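Local atomic coordinates of protease Do-like 2, chloroplastic (Arabidopsis thaliana, PDB entry 4FLN), a protein that cleaves photodamaged D1 protein of photosystem II as a chloroplast serine protease of the Deg family, carrying PDZ domains beside its trypsin-like protease domain. Residues 415-420 / 445-450; 441-446 / 464-469. All blocks are in the same frame, centred on the assembly; numbering follows the deposited sequence.

Contact 1 of 2, residues 415-420 / 445-450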
loop_
_atom_site.group_PDB
_atom_site.type_symbol
_atom_site.label_atom_id
_atom_site.label_comp_id
_atom_site.label_asym_id
_atom_site.label_seq_id
_atom_site.Cartn_x
_atom_site.Cartn_y
_atom_site.Cartn_z
ATOM N N GLN B 415 14.000 29.695 -24.462
ATOM C CA GLN B 415 13.731 28.338 -24.023
ATOM C C GLN B 415 14.846 27.912 -23.105
ATOM O O GLN B 415 15.894 28.544 -23.047
ATOM C CB GLN B 415 13.700 27.364 -25.199
ATOM C CG GLN B 415 12.531 27.515 -26.134
ATOM C CD GLN B 415 12.608 26.549 -27.298
ATOM O OE1 GLN B 415 13.693 26.171 -27.726
ATOM N NE2 GLN B 415 11.453 26.142 -27.815
ATOM N N ILE B 416 14.595 26.836 -22.378
ATOM C CA ILE B 416 15.629 26.119 -21.673
ATOM C C ILE B 416 15.890 24.922 -22.566
ATOM O O ILE B 416 14.982 24.133 -22.850
ATOM C CB ILE B 416 15.151 25.643 -20.280
ATOM C CG1 ILE B 416 14.747 26.830 -19.411
ATOM C CG2 ILE B 416 16.233 24.857 -19.578
ATOM C CD1 ILE B 416 14.130 26.425 -18.096
ATOM N N VAL B 417 17.117 24.812 -23.053
ATOM C CA VAL B 417 17.477 23.685 -23.883
ATOM C C VAL B 417 18.148 22.651 -23.003
ATOM O O VAL B 417 19.069 22.966 -22.243
ATOM C CB VAL B 417 18.434 24.089 -25.003
ATOM C CG1 VAL B 417 18.681 22.899 -25.930
ATOM C CG2 VAL B 417 17.873 25.269 -25.768
ATOM N N ILE B 418 17.672 21.418 -23.083
ATOM C CA ILE B 418 18.276 20.375 -22.290
ATOM C C ILE B 418 18.869 19.284 -23.155
ATOM O O ILE B 418 18.438 19.040 -24.279
ATOM C CB ILE B 418 17.287 19.742 -21.304
ATOM C CG1 ILE B 418 16.249 18.919 -22.060
ATOM C CG2 ILE B 418 16.630 20.806 -20.444
ATOM C CD1 ILE B 418 15.719 17.755 -21.260
ATOM N N LEU B 419 19.885 18.645 -22.606
ATOM C CA LEU B 419 20.427 17.437 -23.158
ATOM C C LEU B 419 19.705 16.326 -22.420
ATOM O O LEU B 419 19.934 16.122 -21.229
ATOM C CB LEU B 419 21.907 17.405 -22.818
ATOM C CG LEU B 419 22.642 16.094 -23.009
ATOM C CD1 LEU B 419 22.398 15.601 -24.409
ATOM C CD2 LEU B 419 24.101 16.330 -22.768
ATOM N N SER B 420 18.827 15.609 -23.111
ATOM C CA SER B 420 18.054 14.550 -22.451
ATOM C C SER B 420 18.853 13.253 -22.262
ATOM O O SER B 420 19.023 12.790 -21.135
ATOM C CB SER B 420 16.694 14.304 -23.123
ATOM O OG SER B 420 16.772 14.417 -24.530
ATOM N N ILE B 445 29.113 31.027 -26.687
ATOM C CA ILE B 445 27.893 31.787 -26.929
ATOM C C ILE B 445 26.669 31.304 -26.151
ATOM O O ILE B 445 26.278 30.143 -26.255
ATOM C CB ILE B 445 27.531 31.756 -28.406
ATOM C CG1 ILE B 445 28.760 32.065 -29.252
ATOM C CG2 ILE B 445 26.403 32.725 -28.685
ATOM C CD1 ILE B 445 28.445 32.247 -30.710
ATOM N N PRO B 446 26.048 32.205 -25.377
ATOM C CA PRO B 446 24.828 31.875 -24.632
ATOM C C PRO B 446 23.688 31.464 -25.568
ATOM O O PRO B 446 23.370 32.165 -26.533
ATOM C CB PRO B 446 24.492 33.189 -23.924
ATOM C CG PRO B 446 25.799 33.871 -23.778
ATOM C CD PRO B 446 26.542 33.551 -25.048
ATOM N N ILE B 447 23.072 30.330 -25.263
ATOM C CA ILE B 447 22.038 29.754 -26.112
ATOM C C ILE B 447 20.659 30.331 -25.787
ATOM O O ILE B 447 20.178 30.221 -24.659
ATOM C CB ILE B 447 22.043 28.216 -25.988
ATOM C CG1 ILE B 447 23.347 27.659 -26.569
ATOM C CG2 ILE B 447 20.834 27.609 -26.682
ATOM C CD1 ILE B 447 23.718 26.280 -26.080
ATOM N N ARG B 448 20.037 30.964 -26.781
ATOM C CA ARG B 448 18.746 31.626 -26.595
ATOM C C ARG B 448 17.576 30.643 -26.643
ATOM O O ARG B 448 16.647 30.709 -25.835
ATOM C CB ARG B 448 18.557 32.728 -27.640
ATOM C CG ARG B 448 19.718 33.705 -27.734
ATOM C CD ARG B 448 19.429 34.852 -28.697
ATOM N NE ARG B 448 19.130 36.085 -27.971
ATOM C CZ ARG B 448 17.948 36.694 -27.974
ATOM N NH1 ARG B 448 16.945 36.196 -28.688
ATOM N NH2 ARG B 448 17.773 37.809 -27.271
ATOM N N ASN B 449 17.633 29.731 -27.602
ATOM C CA ASN B 449 16.637 28.683 -27.747
ATOM C C ASN B 449 17.238 27.599 -28.624
ATOM O O ASN B 449 18.406 27.677 -28.982
ATOM C CB ASN B 449 15.369 29.235 -28.374
ATOM C CG ASN B 449 15.656 30.089 -29.590
ATOM O OD1 ASN B 449 16.092 29.585 -30.621
ATOM N ND2 ASN B 449 15.414 31.391 -29.473
ATOM N N ILE B 450 16.460 26.590 -28.985
ATOM C CA ILE B 450 17.048 25.455 -29.686
ATOM C C ILE B 450 17.258 25.697 -31.185
ATOM O O ILE B 450 18.074 25.035 -31.815
ATOM C CB ILE B 450 16.251 24.174 -29.460
ATOM C CG1 ILE B 450 17.071 22.966 -29.923
ATOM C CG2 ILE B 450 14.913 24.258 -30.170
ATOM C CD1 ILE B 450 16.396 21.645 -29.674
#
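Gln415 reaches Arg448 and Ile450 at the place where, in the PDZ domain nearer the C-terminus of Deg2, the lead-in to strand 417-422 meets the N-terminus of helix 450-459. Gln415 is an example of a residue that ties a strand entry to a helix start with both its backbone and its side chain.

Two hydrogen bonds carry the polar part. The backbone N of Gln415 donates to O of Arg448 at 3.1 Å, with the donor in the carbonyl plane. The side-chain amide acts in the opposite sense: OE1 of Gln415 accepts from N of Ile450, also at 3.1 Å, the donor lying 22° off the plane of the amide. CG stands anti to the carbonyl carbon (chi1 -69°) and the chain runs on extended, which carries OE1 to the first amide of the helix. On the way, its methylenes pass CB of Asn449, and the two side-chain amide planes stand almost perpendicular, at 85°. Asn449 is the N-cap, turning OD1 to N of His452, so the opening turn of the helix has acceptors from two side chains.

Apolar contact falls to Val417, whose CG2 lies beside its own backbone N, turned to Ile447 and Ile450. This CG2 meets CG2 of Ile447 at 3.9 Å and CB of Ile450 at 4.2 Å. Val439 of the neighbouring strand 437-442 touches both Val417 and Ile447, joining this patch to the sheet. CG2 of Val417 also lies against the backbone just before the helix, 3.7 Å from the carbonyl carbon C of Asn449.

Contact 2 of 2, residues 441-446 / 464-469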
loop_
_atom_site.group_PDB
_atom_site.type_symbol
_atom_site.label_atom_id
_atom_site.label_comp_id
_atom_site.label_asym_id
_atom_site.label_seq_id
_atom_site.Cartn_x
_atom_site.Cartn_y
_atom_site.Cartn_z
ATOM N N LYS B 441 26.014 27.547 -22.807
ATOM C CA LYS B 441 26.798 28.098 -23.899
ATOM C C LYS B 441 27.202 27.047 -24.919
ATOM O O LYS B 441 27.306 25.857 -24.615
ATOM C CB LYS B 441 28.047 28.806 -23.364
ATOM C CG LYS B 441 27.752 29.790 -22.250
ATOM C CD LYS B 441 28.937 30.688 -21.947
ATOM C CE LYS B 441 28.711 31.443 -20.643
ATOM N NZ LYS B 441 29.535 32.681 -20.537
ATOM N N PHE B 442 27.406 27.515 -26.142
ATOM C CA PHE B 442 28.036 26.735 -27.192
ATOM C C PHE B 442 29.181 27.563 -27.755
ATOM O O PHE B 442 28.971 28.682 -28.234
ATOM C CB PHE B 442 27.041 26.397 -28.301
ATOM C CG PHE B 442 27.686 25.842 -29.536
ATOM C CD1 PHE B 442 27.812 24.474 -29.715
ATOM C CD2 PHE B 442 28.179 26.689 -30.519
ATOM C CE1 PHE B 442 28.410 23.963 -30.853
ATOM C CE2 PHE B 442 28.780 26.182 -31.660
ATOM C CZ PHE B 442 28.893 24.818 -31.828
ATOM N N ASN B 443 30.389 27.015 -27.680
ATOM C CA ASN B 443 31.582 27.713 -28.150
ATOM C C ASN B 443 31.633 29.159 -27.659
ATOM O O ASN B 443 31.990 30.071 -28.406
ATOM C CB ASN B 443 31.689 27.638 -29.674
ATOM C CG ASN B 443 32.002 26.235 -30.164
ATOM O OD1 ASN B 443 31.974 25.271 -29.392
ATOM N ND2 ASN B 443 32.305 26.111 -31.450
ATOM N N GLY B 444 31.260 29.353 -26.396
ATOM C CA GLY B 444 31.322 30.654 -25.757
ATOM C C GLY B 444 30.020 31.435 -25.805
ATOM O O GLY B 444 29.833 32.385 -25.045
ATOM N N ILE B 445 29.113 31.027 -26.687
ATOM C CA ILE B 445 27.893 31.787 -26.929
ATOM C C ILE B 445 26.669 31.304 -26.151
ATOM O O ILE B 445 26.278 30.143 -26.255
ATOM C CB ILE B 445 27.531 31.756 -28.406
ATOM C CG1 ILE B 445 28.760 32.065 -29.252
ATOM C CG2 ILE B 445 26.403 32.725 -28.685
ATOM C CD1 ILE B 445 28.445 32.247 -30.710
ATOM N N PRO B 446 26.048 32.205 -25.377
ATOM C CA PRO B 446 24.828 31.875 -24.632
ATOM C C PRO B 446 23.688 31.464 -25.568
ATOM O O PRO B 446 23.370 32.165 -26.533
ATOM C CB PRO B 446 24.492 33.189 -23.924
ATOM C CG PRO B 446 25.799 33.871 -23.778
ATOM C CD PRO B 446 26.542 33.551 -25.048
ATOM N N TYR B 464 36.553 22.262 -32.336
ATOM C CA TYR B 464 35.744 21.535 -31.375
ATOM C C TYR B 464 34.322 22.081 -31.243
ATOM O O TYR B 464 34.051 23.258 -31.495
ATOM C CB TYR B 464 36.422 21.547 -30.008
ATOM C CG TYR B 464 37.825 20.981 -30.002
ATOM C CD1 TYR B 464 38.930 21.810 -29.848
ATOM C CD2 TYR B 464 38.040 19.618 -30.139
ATOM C CE1 TYR B 464 40.208 21.299 -29.837
ATOM C CE2 TYR B 464 39.314 19.095 -30.131
ATOM C CZ TYR B 464 40.397 19.938 -29.980
ATOM O OH TYR B 464 41.672 19.412 -29.973
ATOM N N LEU B 465 33.414 21.201 -30.850
ATOM C CA LEU B 465 32.099 21.617 -30.405
ATOM C C LEU B 465 32.143 21.672 -28.883
ATOM O O LEU B 465 32.245 20.637 -28.222
ATOM C CB LEU B 465 31.046 20.610 -30.878
ATOM C CG LEU B 465 30.877 20.465 -32.398
ATOM C CD1 LEU B 465 29.891 19.359 -32.737
ATOM C CD2 LEU B 465 30.433 21.775 -33.030
ATOM N N VAL B 466 32.079 22.875 -28.323
ATOM C CA VAL B 466 32.159 23.025 -26.870
ATOM C C VAL B 466 30.805 23.352 -26.229
ATOM O O VAL B 466 30.232 24.408 -26.472
ATOM C CB VAL B 466 33.200 24.096 -26.458
ATOM C CG1 VAL B 466 33.306 24.172 -24.956
ATOM C CG2 VAL B 466 34.551 23.781 -27.058
ATOM N N PHE B 467 30.305 22.438 -25.406
ATOM C CA PHE B 467 29.033 22.625 -24.724
ATOM C C PHE B 467 29.253 22.853 -23.239
ATOM O O PHE B 467 29.727 21.959 -22.548
ATOM C CB PHE B 467 28.159 21.388 -24.903
ATOM C CG PHE B 467 27.767 21.116 -26.333
ATOM C CD1 PHE B 467 28.465 20.187 -27.095
ATOM C CD2 PHE B 467 26.689 21.780 -26.912
ATOM C CE1 PHE B 467 28.104 19.928 -28.405
ATOM C CE2 PHE B 467 26.330 21.527 -28.220
ATOM C CZ PHE B 467 27.044 20.599 -28.970
ATOM N N GLU B 468 28.916 24.039 -22.744
ATOM C CA GLU B 468 28.942 24.282 -21.304
ATOM C C GLU B 468 27.562 24.091 -20.694
ATOM O O GLU B 468 26.606 24.741 -21.100
ATOM C CB GLU B 468 29.459 25.683 -20.988
ATOM C CG GLU B 468 30.941 25.861 -21.251
ATOM C CD GLU B 468 31.371 27.319 -21.205
ATOM O OE1 GLU B 468 32.243 27.710 -22.023
ATOM O OE2 GLU B 468 30.832 28.069 -20.356
ATOM N N PHE B 469 27.456 23.207 -19.713
ATOM C CA PHE B 469 26.162 22.936 -19.097
ATOM C C PHE B 469 26.002 23.656 -17.771
ATOM O O PHE B 469 26.891 24.397 -17.346
ATOM C CB PHE B 469 25.955 21.437 -18.905
ATOM C CG PHE B 469 25.977 20.666 -20.180
ATOM C CD1 PHE B 469 24.809 20.227 -20.755
ATOM C CD2 PHE B 469 27.172 20.396 -20.818
ATOM C CE1 PHE B 469 24.830 19.521 -21.934
ATOM C CE2 PHE B 469 27.199 19.691 -22.001
ATOM C CZ PHE B 469 26.025 19.256 -22.561
HETATM O O HOH W 1 30.976 26.764 -24.209
#
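Asn443 reaches across to strand 464-469 with both arms of its side-chain amide, at the end of an antiparallel pairing in the PDZ sheet. OD1 accepts from N of Val466 at 2.6 Å, nearly in line with the C=O bond, while ND2 makes a weak bond to O of Tyr464. Its backbone N donates to O of Val466 at 2.9 Å. The amide thus prolongs the ladder beyond Phe442 and Phe467, a non-hydrogen-bonded pair. Next along, Lys441 and Glu468 form a hydrogen-bonded pair, with N of Glu468 to O of Lys441 at 3.1 Å and a weak bond from N of Lys441 to O of Glu468.

On the face bearing the phenylalanines, the edge of the Phe442 ring points to the face of Phe467 in an offset edge-to-face pair, centroids 5.5 Å apart and planes at 65°. CZ of Phe442 also meets CD2 of Leu465 at 3.6 Å. Leu453, Leu456 and Ile457 of helix 450-459 pack on Phe442, placing its ring in the domain core.

A type I' turn from Phe442 to Ile445 reverses the chain and positions Asn443. On the other face a water donates to OE1 of Glu468 at 2.7 Å and makes weak bonds with N of Gly444 and O of Val466. NZ of Lys441 stays 4.8 Å from OE2 of Glu468, so any attraction between these opposite charges would be electrostatic at a distance, and the directional hold comes mainly from amides.

Contacts 1 and 2 both reach one curled sheet of the PDZ domain, with centres about 10 Å apart, and share Ile445 and Pro446. From contact 2 the chain runs on through Ile445 and Pro446 to Ile447, where contact 1 begins, just before helix 450-459, whose other end leads back to strand 464-469. Ile447 bridges them in space: its CD1 lies 3.8 Å from the backbone C of Lys441. Leu419 and Phe469 also pack on each other. Both contacts lie away from the proposed His91, Asp122 and Ser200 charge relay, but from contact 2 Tyr464 hydrogen-bonds Glu269 of a neighbouring subunit, connecting this domain to the six-chain assembly.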